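Local atomic coordinates of Lmo0488 protein (Listeria monocytogenes serovar 1/2a, PDB entry 5TED), a protein that activates protocatechuate biosynthesis genes in response to shikimate as the LysR-type regulator QuiR, of which this chain is the effector-binding domain. Residues G8-M13 against H175-Y180; S45-L50 against S61-E66; I106-S109 against G113-P116. All blocks are in the same frame, centred on the assembly; numbering follows the deposited sequence.

Interaction 1 (G8-M13 against H175-Y180); sequences GFIYTM and HDRFIY. With SKM ((3R,4S,5R)-3,4,5-trihydroxycyclohex-1-ene-1-carboxylic acid), chain D.
Ile-10 and Arg-177 approach from opposite directions beside the shikimate carboxylate, with Ile-10 CD1 3.5 Å from Arg-177 NH2 and oblique to the guanidinium plane. Ile-10 CG1 sits between the backbone N and the carbonyl carbon (chi1 57°) and carries CD1 on an extended arm to Ile-179 CD1, 3.9 Å away, while Ile-10 CG2 lies 3.5 Å from ligand O2. Met-13 brings its terminal methyl tip to tip with the same isoleucine, CE to Ile-179 CD1 being 3.7 Å. The contact joins the end of strand 4-10 to strand 177-184; strand 57-60 pairs with both, hence the 9.3 Å between Ile-10 CA and Ile-179 CA. Ile-179 CG1 lies 3.5 Å from the guanidinium plane of Arg-177, over one face and offset toward the rim. With CG opposite the backbone N (chi1 -170°), the Arg-177 chain runs out toward the ligand, bending at chi2. Its NH2 gives O3 a nearly straight, in-plane bond (3.1 Å, 166° at the hydrogen). NE goes to Gln-77 and NH1 to Ser-61, so three polar partners fix the guanidinium's rotation. Burial among these aliphatic and polar groups would probably strengthen the charge attraction, consistent with an acid effector.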
# COMPACT_ATOMS: atom_id res chain seq x y z
N GLY A 8 8.62 0.27 -11.68
CA GLY A 8 7.59 0.96 -10.90
C GLY A 8 6.21 0.45 -11.28
O GLY A 8 5.96 0.20 -12.46
N PHE A 9 5.33 0.31 -10.29
CA PHE A 9 4.02 -0.25 -10.60
C PHE A 9 2.95 0.23 -9.63
O PHE A 9 3.22 0.64 -8.49
CB PHE A 9 4.07 -1.78 -10.65
CG PHE A 9 4.63 -2.44 -9.42
CD1 PHE A 9 3.81 -2.73 -8.33
CD2 PHE A 9 5.97 -2.84 -9.37
CE1 PHE A 9 4.31 -3.40 -7.21
CE2 PHE A 9 6.48 -3.51 -8.25
CZ PHE A 9 5.65 -3.79 -7.18
N ILE A 10 1.70 0.16 -10.10
CA ILE A 10 0.55 0.52 -9.28
C ILE A 10 0.33 -0.55 -8.23
O ILE A 10 0.61 -1.74 -8.44
CB ILE A 10 -0.70 0.72 -10.15
CG1 ILE A 10 -1.00 -0.54 -10.96
CG2 ILE A 10 -0.53 1.89 -11.10
CD1 ILE A 10 -2.26 -0.42 -11.86
N TYR A 11 -0.18 -0.12 -7.07
CA TYR A 11 -0.17 -0.93 -5.86
C TYR A 11 -0.72 -2.33 -6.08
O TYR A 11 -0.20 -3.31 -5.51
CB TYR A 11 -1.00 -0.24 -4.79
CG TYR A 11 -0.47 1.10 -4.36
CD1 TYR A 11 0.66 1.19 -3.56
CD2 TYR A 11 -1.11 2.27 -4.73
CE1 TYR A 11 1.14 2.43 -3.13
CE2 TYR A 11 -0.64 3.52 -4.31
CZ TYR A 11 0.49 3.58 -3.51
OH TYR A 11 0.96 4.79 -3.07
N THR A 12 -1.84 -2.46 -6.79
CA THR A 12 -2.44 -3.79 -6.80
C THR A 12 -1.54 -4.81 -7.48
O THR A 12 -1.80 -6.01 -7.36
CB THR A 12 -3.83 -3.81 -7.44
OG1 THR A 12 -3.76 -3.38 -8.80
CG2 THR A 12 -4.83 -2.94 -6.64
N MET A 13 -0.51 -4.39 -8.20
CA MET A 13 0.33 -5.37 -8.88
C MET A 13 1.33 -6.05 -7.94
O MET A 13 1.95 -7.04 -8.35
CB MET A 13 1.07 -4.71 -10.04
CG MET A 13 0.14 -4.17 -11.14
SD MET A 13 -0.69 -5.42 -12.16
CE MET A 13 -2.19 -5.71 -11.24
N HIS A 175 -17.41 -2.19 -18.58
CA HIS A 175 -16.27 -1.73 -19.37
C HIS A 175 -14.99 -2.35 -18.81
O HIS A 175 -14.87 -2.61 -17.61
CB HIS A 175 -16.17 -0.20 -19.41
CG HIS A 175 -17.23 0.46 -20.24
ND1 HIS A 175 -17.14 0.58 -21.61
CD2 HIS A 175 -18.41 1.04 -19.90
CE1 HIS A 175 -18.21 1.20 -22.08
NE2 HIS A 175 -19.00 1.49 -21.06
N ASP A 176 -14.03 -2.55 -19.71
CA ASP A 176 -12.80 -3.25 -19.38
C ASP A 176 -11.82 -2.31 -18.68
O ASP A 176 -11.70 -1.14 -19.04
CB ASP A 176 -12.18 -3.83 -20.64
CG ASP A 176 -13.11 -4.78 -21.35
OD1 ASP A 176 -13.26 -5.93 -20.87
OD2 ASP A 176 -13.72 -4.38 -22.37
N ARG A 177 -11.17 -2.82 -17.64
CA ARG A 177 -10.10 -2.12 -16.94
C ARG A 177 -8.81 -2.81 -17.38
O ARG A 177 -8.52 -3.92 -16.95
CB ARG A 177 -10.28 -2.20 -15.42
CG ARG A 177 -9.34 -1.32 -14.57
CD ARG A 177 -7.86 -1.74 -14.70
NE ARG A 177 -7.04 -1.29 -13.57
CZ ARG A 177 -6.40 -0.12 -13.51
NH1 ARG A 177 -6.45 0.73 -14.52
NH2 ARG A 177 -5.67 0.18 -12.43
N PHE A 178 -8.05 -2.17 -18.26
CA PHE A 178 -6.77 -2.70 -18.71
C PHE A 178 -5.62 -2.05 -17.95
O PHE A 178 -5.72 -0.90 -17.52
CB PHE A 178 -6.58 -2.49 -20.21
CG PHE A 178 -7.46 -3.35 -21.06
CD1 PHE A 178 -7.21 -4.70 -21.20
CD2 PHE A 178 -8.55 -2.80 -21.70
CE1 PHE A 178 -8.03 -5.49 -21.98
CE2 PHE A 178 -9.38 -3.58 -22.48
CZ PHE A 178 -9.12 -4.92 -22.62
N ILE A 179 -4.54 -2.81 -17.81
CA ILE A 179 -3.30 -2.35 -17.20
C ILE A 179 -2.17 -2.57 -18.20
O ILE A 179 -2.12 -3.60 -18.88
CB ILE A 179 -3.02 -3.10 -15.87
CG1 ILE A 179 -4.05 -2.67 -14.81
CG2 ILE A 179 -1.57 -2.87 -15.40
CD1 ILE A 179 -3.99 -3.49 -13.56
N TYR A 180 -1.25 -1.60 -18.28
CA TYR A 180 -0.29 -1.52 -19.37
C TYR A 180 1.13 -1.57 -18.85
O TYR A 180 1.42 -1.12 -17.74
CB TYR A 180 -0.49 -0.24 -20.18
CG TYR A 180 -1.83 -0.19 -20.83
CD1 TYR A 180 -2.96 0.18 -20.11
CD2 TYR A 180 -1.98 -0.53 -22.17
CE1 TYR A 180 -4.22 0.22 -20.70
CE2 TYR A 180 -3.24 -0.51 -22.77
CZ TYR A 180 -4.35 -0.13 -22.03
OH TYR A 180 -5.59 -0.09 -22.62
O12 SKM D . -4.01 1.03 -6.55
C8 SKM D . -5.00 2.06 -6.65
C6 SKM D . -4.43 3.30 -6.80
O7 SKM D . -5.42 4.32 -6.90
C5 SKM D . -3.51 3.43 -8.16
C4 SKM D . -4.21 2.99 -9.37
C1 SKM D . -3.74 3.40 -10.78
O2 SKM D . -2.99 4.41 -10.89
O3 SKM D . -4.12 2.75 -11.80
C10 SKM D . -5.46 1.99 -9.22
C9 SKM D . -6.03 1.72 -7.94
O11 SKM D . -6.36 0.38 -7.89

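Interaction 2 (S45-L50 against S61-E66); sequences SIIPDL and SYVENE. With SKM ((3R,4S,5R)-3,4,5-trihydroxycyclohex-1-ene-1-carboxylic acid), chain D.
Ile-47 and Val-63 mark the nearest approach of the two backbones, their CA atoms 8.7 Å apart, a spacing bridged by side chains alone. Segment 45-50 is helical throughout and kinks at Pro-48, whose ring nitrogen makes no bond to the preceding turn; regular bonding is regained where Leu-50 N meets Ile-46 O at 3.0 Å. Segment 61-66 has no regular structure. Asn-65 has positive phi (62°) in the turn between Val-63 and Glu-66, both of which direct CB toward the helix.

Ile-47 reaches across with two branches. Its CG1 slides past Val-63 in the opposite direction, and the closest pair is Ile-47 CG1 to Val-63 CG2 at 4.2 Å. Its CG2, anti to the backbone N, faces the carboxylate of Glu-66, with Ile-47 CG2 to Glu-66 CD also 4.2 Å. A bend at chi2 (-68°) turns the Glu-66 carboxylate back toward the helix, where OE1 forms a salt bridge with Lys-51. The Ile-47 methyl thus lies against the carboxylate of an ion pair, at van der Waals distance. At the other end of the loop, Ser-61 OG donates a short bond of 2.5 Å to shikimate O3, and Ser-61 N is tied to Thr-43 OG1, at the start of the helix.

Helix 43-51 connects strand 35-41 to strand 57-60, both parallel to strand 4-10 between them: a beta-alpha-beta crossover of the periplasmic-binding-protein-like fold. It packs on strand 57-60 through Ile-46 and Leu-50, which touch Ala-58. Ile-47 also reaches Ile-69 and Phe-71 of strand 69-84, and Val-63 rests on Thr-43 and Lys-44. The loop passes from strand 57-60 along the helix flank into strand 69-84, with Tyr-62 edge-to-face on Phe-71.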
# COMPACT_ATOMS: atom_id res chain seq x y z
N SER A 45 1.75 9.69 -10.34
CA SER A 45 3.13 9.85 -9.90
C SER A 45 4.10 9.01 -10.74
O SER A 45 5.22 9.45 -11.00
CB SER A 45 3.25 9.49 -8.41
OG SER A 45 3.76 8.19 -8.22
N ILE A 46 3.66 7.83 -11.19
CA ILE A 46 4.54 6.90 -11.91
C ILE A 46 5.01 7.49 -13.23
O ILE A 46 6.16 7.29 -13.65
CB ILE A 46 3.82 5.55 -12.10
CG1 ILE A 46 3.83 4.76 -10.78
CG2 ILE A 46 4.42 4.76 -13.28
CD1 ILE A 46 2.91 3.54 -10.77
N ILE A 47 4.12 8.21 -13.93
CA ILE A 47 4.48 8.74 -15.25
C ILE A 47 5.70 9.65 -15.20
O ILE A 47 6.62 9.45 -16.01
CB ILE A 47 3.26 9.44 -15.88
CG1 ILE A 47 2.13 8.45 -16.15
CG2 ILE A 47 3.68 10.20 -17.13
CD1 ILE A 47 2.45 7.40 -17.19
N PRO A 48 5.76 10.67 -14.33
CA PRO A 48 6.99 11.49 -14.27
C PRO A 48 8.24 10.68 -13.97
O PRO A 48 9.32 11.03 -14.46
CB PRO A 48 6.68 12.49 -13.14
CG PRO A 48 5.20 12.52 -13.02
CD PRO A 48 4.71 11.16 -13.43
N ASP A 49 8.13 9.63 -13.15
CA ASP A 49 9.32 8.84 -12.81
C ASP A 49 9.76 7.95 -13.96
O ASP A 49 10.91 7.49 -13.97
CB ASP A 49 9.08 8.01 -11.56
CG ASP A 49 9.15 8.85 -10.30
OD1 ASP A 49 9.68 9.97 -10.38
OD2 ASP A 49 8.72 8.38 -9.22
N LEU A 50 8.88 7.69 -14.93
CA LEU A 50 9.33 7.10 -16.18
C LEU A 50 10.07 8.13 -17.01
O LEU A 50 11.15 7.84 -17.55
CB LEU A 50 8.14 6.55 -16.98
CG LEU A 50 7.85 5.07 -17.16
CD1 LEU A 50 6.86 4.97 -18.32
CD2 LEU A 50 9.09 4.25 -17.45
N SER A 61 -1.88 2.43 -15.35
CA SER A 61 -3.04 2.73 -16.18
C SER A 61 -2.62 3.52 -17.41
O SER A 61 -1.62 4.25 -17.41
CB SER A 61 -4.08 3.56 -15.40
OG SER A 61 -4.59 2.83 -14.28
N TYR A 62 -3.40 3.38 -18.47
CA TYR A 62 -3.22 4.23 -19.64
C TYR A 62 -3.52 5.68 -19.29
O TYR A 62 -4.43 5.97 -18.51
CB TYR A 62 -4.14 3.75 -20.77
CG TYR A 62 -4.04 4.58 -22.03
CD1 TYR A 62 -2.95 4.46 -22.88
CD2 TYR A 62 -5.05 5.47 -22.39
CE1 TYR A 62 -2.85 5.21 -24.05
CE2 TYR A 62 -4.96 6.22 -23.56
CZ TYR A 62 -3.86 6.09 -24.38
OH TYR A 62 -3.75 6.83 -25.53
N VAL A 63 -2.76 6.60 -19.88
CA VAL A 63 -2.97 8.03 -19.67
C VAL A 63 -3.02 8.69 -21.04
O VAL A 63 -2.10 8.55 -21.84
CB VAL A 63 -1.86 8.66 -18.80
CG1 VAL A 63 -2.10 10.17 -18.65
CG2 VAL A 63 -1.82 8.01 -17.45
N GLU A 64 -4.10 9.43 -21.30
CA GLU A 64 -4.24 10.09 -22.58
C GLU A 64 -3.27 11.26 -22.69
O GLU A 64 -2.85 11.86 -21.69
CB GLU A 64 -5.68 10.57 -22.77
CG GLU A 64 -6.50 9.58 -23.57
CD GLU A 64 -7.92 10.05 -23.78
OE1 GLU A 64 -8.13 11.27 -23.97
OE2 GLU A 64 -8.83 9.20 -23.76
N ASN A 65 -2.89 11.56 -23.94
CA ASN A 65 -2.04 12.71 -24.26
C ASN A 65 -0.66 12.59 -23.62
O ASN A 65 -0.12 13.56 -23.07
CB ASN A 65 -2.71 14.02 -23.87
CG ASN A 65 -3.65 14.51 -24.94
OD1 ASN A 65 -4.83 14.19 -24.93
ND2 ASN A 65 -3.12 15.28 -25.88
N GLU A 66 -0.08 11.40 -23.70
CA GLU A 66 1.29 11.15 -23.27
C GLU A 66 2.04 10.54 -24.44
O GLU A 66 2.43 9.37 -24.41
CB GLU A 66 1.32 10.23 -22.04
CG GLU A 66 0.70 10.84 -20.81
CD GLU A 66 1.52 12.00 -20.30
OE1 GLU A 66 2.62 12.21 -20.85
OE2 GLU A 66 1.07 12.69 -19.36
O12 SKM D . -4.01 1.03 -6.55
C8 SKM D . -5.00 2.06 -6.65
C6 SKM D . -4.43 3.30 -6.80
O7 SKM D . -5.42 4.32 -6.90
C5 SKM D . -3.51 3.43 -8.16
C4 SKM D . -4.21 2.99 -9.37
C1 SKM D . -3.74 3.40 -10.78
O2 SKM D . -2.99 4.41 -10.89
O3 SKM D . -4.12 2.75 -11.80
C10 SKM D . -5.46 1.99 -9.22
C9 SKM D . -6.03 1.72 -7.94
O11 SKM D . -6.36 0.38 -7.89

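Interaction 3 (I106-S109 against G113-P116); sequences IFFS and GLRP. With SKM ((3R,4S,5R)-3,4,5-trihydroxycyclohex-1-ene-1-carboxylic acid), chain D.
Phe-107 turns the edge of its ring to one face of the Arg-115 guanidinium: the two planes are 66° apart, and Phe-107 CD2 stands 3.9 Å above the guanidinium plane, offset toward its rim. Seen from the ring, Phe-107 CE2 is 3.6 Å from Arg-115 NE, which lies near the ring plane, so this is no face-on cation-pi stack. The contact belongs to a beta-alpha-beta unit, strand 104-108, helix 115-124 and strand 130-135, in a domain of the periplasmic-binding-protein type common to LysR effector domains.

Arg-115 sets out with CG anti to its carbonyl carbon and bends at chi2 and chi3. This curls the chain back over the strand end, past Ser-109 O, which lies 3.4 Å from Arg-115 CG. NH1 then bonds Phe-108 O at 3.0 Å; the bond is bent (136° at the hydrogen) and tilted out of both the carbonyl and guanidinium planes. Salt bridges from NE to Asp-119 and from NH1 to Asp-110 probably account for much of the guanidinium's hold, with the bent carbonyl bond as a further tie.

Phe-108, the next residue, directs its side chain toward segment 113-116 and lines the pocket. Its ring is oblique both to Leu-114, where Phe-108 CE2 and Leu-114 CD1 are 3.9 Å apart, and to the ligand, where Phe-108 CD1 comes within 3.4 Å of O7. Leu-114 lies against the shikimate ring, its CG 4.0 Å from C10. Just ahead of the helix, Gly-113 N donates to carboxylate oxygen O2 over 2.8 Å, with 146° at the hydrogen.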
# COMPACT_ATOMS: atom_id res chain seq x y z
N ILE A 106 -16.33 5.89 -0.60
CA ILE A 106 -14.90 6.05 -0.40
C ILE A 106 -14.32 5.98 -1.80
O ILE A 106 -14.27 4.91 -2.42
CB ILE A 106 -14.33 4.95 0.50
CG1 ILE A 106 -14.96 5.04 1.90
CG2 ILE A 106 -12.80 5.04 0.56
CD1 ILE A 106 -15.15 3.70 2.53
N PHE A 107 -13.94 7.14 -2.34
CA PHE A 107 -13.59 7.32 -3.74
C PHE A 107 -12.07 7.37 -3.91
O PHE A 107 -11.35 7.77 -3.00
CB PHE A 107 -14.21 8.62 -4.26
CG PHE A 107 -14.89 8.49 -5.61
CD1 PHE A 107 -16.06 7.77 -5.74
CD2 PHE A 107 -14.37 9.13 -6.73
CE1 PHE A 107 -16.70 7.68 -6.97
CE2 PHE A 107 -14.99 9.03 -7.96
CZ PHE A 107 -16.16 8.30 -8.08
N PHE A 108 -11.60 6.95 -5.09
CA PHE A 108 -10.18 7.10 -5.40
C PHE A 108 -9.84 8.56 -5.62
O PHE A 108 -10.59 9.31 -6.25
CB PHE A 108 -9.81 6.30 -6.65
CG PHE A 108 -9.63 4.83 -6.38
CD1 PHE A 108 -8.55 4.37 -5.65
CD2 PHE A 108 -10.56 3.90 -6.85
CE1 PHE A 108 -8.39 3.01 -5.39
CE2 PHE A 108 -10.40 2.55 -6.59
CZ PHE A 108 -9.32 2.11 -5.87
N SER A 109 -8.68 8.98 -5.11
CA SER A 109 -8.21 10.34 -5.31
C SER A 109 -7.83 10.56 -6.78
O SER A 109 -7.71 9.62 -7.56
CB SER A 109 -7.00 10.64 -4.43
OG SER A 109 -5.97 9.73 -4.73
N GLY A 113 -4.84 6.40 -11.54
CA GLY A 113 -5.06 6.13 -12.95
C GLY A 113 -6.35 5.40 -13.24
O GLY A 113 -6.73 5.30 -14.42
N LEU A 114 -7.06 4.91 -12.21
CA LEU A 114 -8.38 4.32 -12.41
C LEU A 114 -9.48 5.36 -12.58
O LEU A 114 -10.57 5.03 -13.05
CB LEU A 114 -8.73 3.43 -11.22
CG LEU A 114 -8.81 1.92 -11.42
CD1 LEU A 114 -9.39 1.31 -10.16
CD2 LEU A 114 -9.64 1.57 -12.64
N ARG A 115 -9.23 6.62 -12.19
CA ARG A 115 -10.34 7.57 -12.14
C ARG A 115 -10.96 7.89 -13.49
O ARG A 115 -12.18 8.05 -13.57
CB ARG A 115 -9.90 8.86 -11.45
CG ARG A 115 -9.95 8.77 -9.91
CD ARG A 115 -11.38 8.77 -9.38
NE ARG A 115 -12.08 9.96 -9.85
CZ ARG A 115 -11.86 11.17 -9.36
NH1 ARG A 115 -10.98 11.35 -8.39
NH2 ARG A 115 -12.53 12.21 -9.86
N PRO A 116 -10.19 7.98 -14.59
CA PRO A 116 -10.84 8.17 -15.90
C PRO A 116 -11.92 7.13 -16.20
O PRO A 116 -13.04 7.50 -16.58
CB PRO A 116 -9.67 8.10 -16.89
CG PRO A 116 -8.53 8.65 -16.10
CD PRO A 116 -8.72 8.14 -14.69
O12 SKM D . -4.01 1.03 -6.55
C8 SKM D . -5.00 2.06 -6.65
C6 SKM D . -4.43 3.30 -6.80
O7 SKM D . -5.42 4.32 -6.90
C5 SKM D . -3.51 3.43 -8.16
C4 SKM D . -4.21 2.99 -9.37
C1 SKM D . -3.74 3.40 -10.78
O2 SKM D . -2.99 4.41 -10.89
O3 SKM D . -4.12 2.75 -11.80
C10 SKM D . -5.46 1.99 -9.22
C9 SKM D . -6.03 1.72 -7.94
O11 SKM D . -6.36 0.38 -7.89

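In the fold
Interactions 1 and 3 line the shikimate site; interaction 2 reaches it through Ser-61, at the start of its loop. Along the chain, interactions 2 and 3 are nested in series inside the loop closed by interaction 1. The centre of interaction 1 lies about 12 Å from each of the others, whose own centres are about 15 Å apart. The ligand carboxylate is where they converge: interactions 1 and 2 reach O3, and interaction 3 reaches O2. Contacts among these first-shell residues join the groups directly. Arg-177 NH1 is 2.8 Å from Ser-61 OG, a probable hydrogen bond, and Arg-177 CG packs 3.5 Å from Leu-114 CD2. Strand 177-184, the loop after strand 57-60 and the turn before helix 115-124 thus meet at one carboxylate-binding corner.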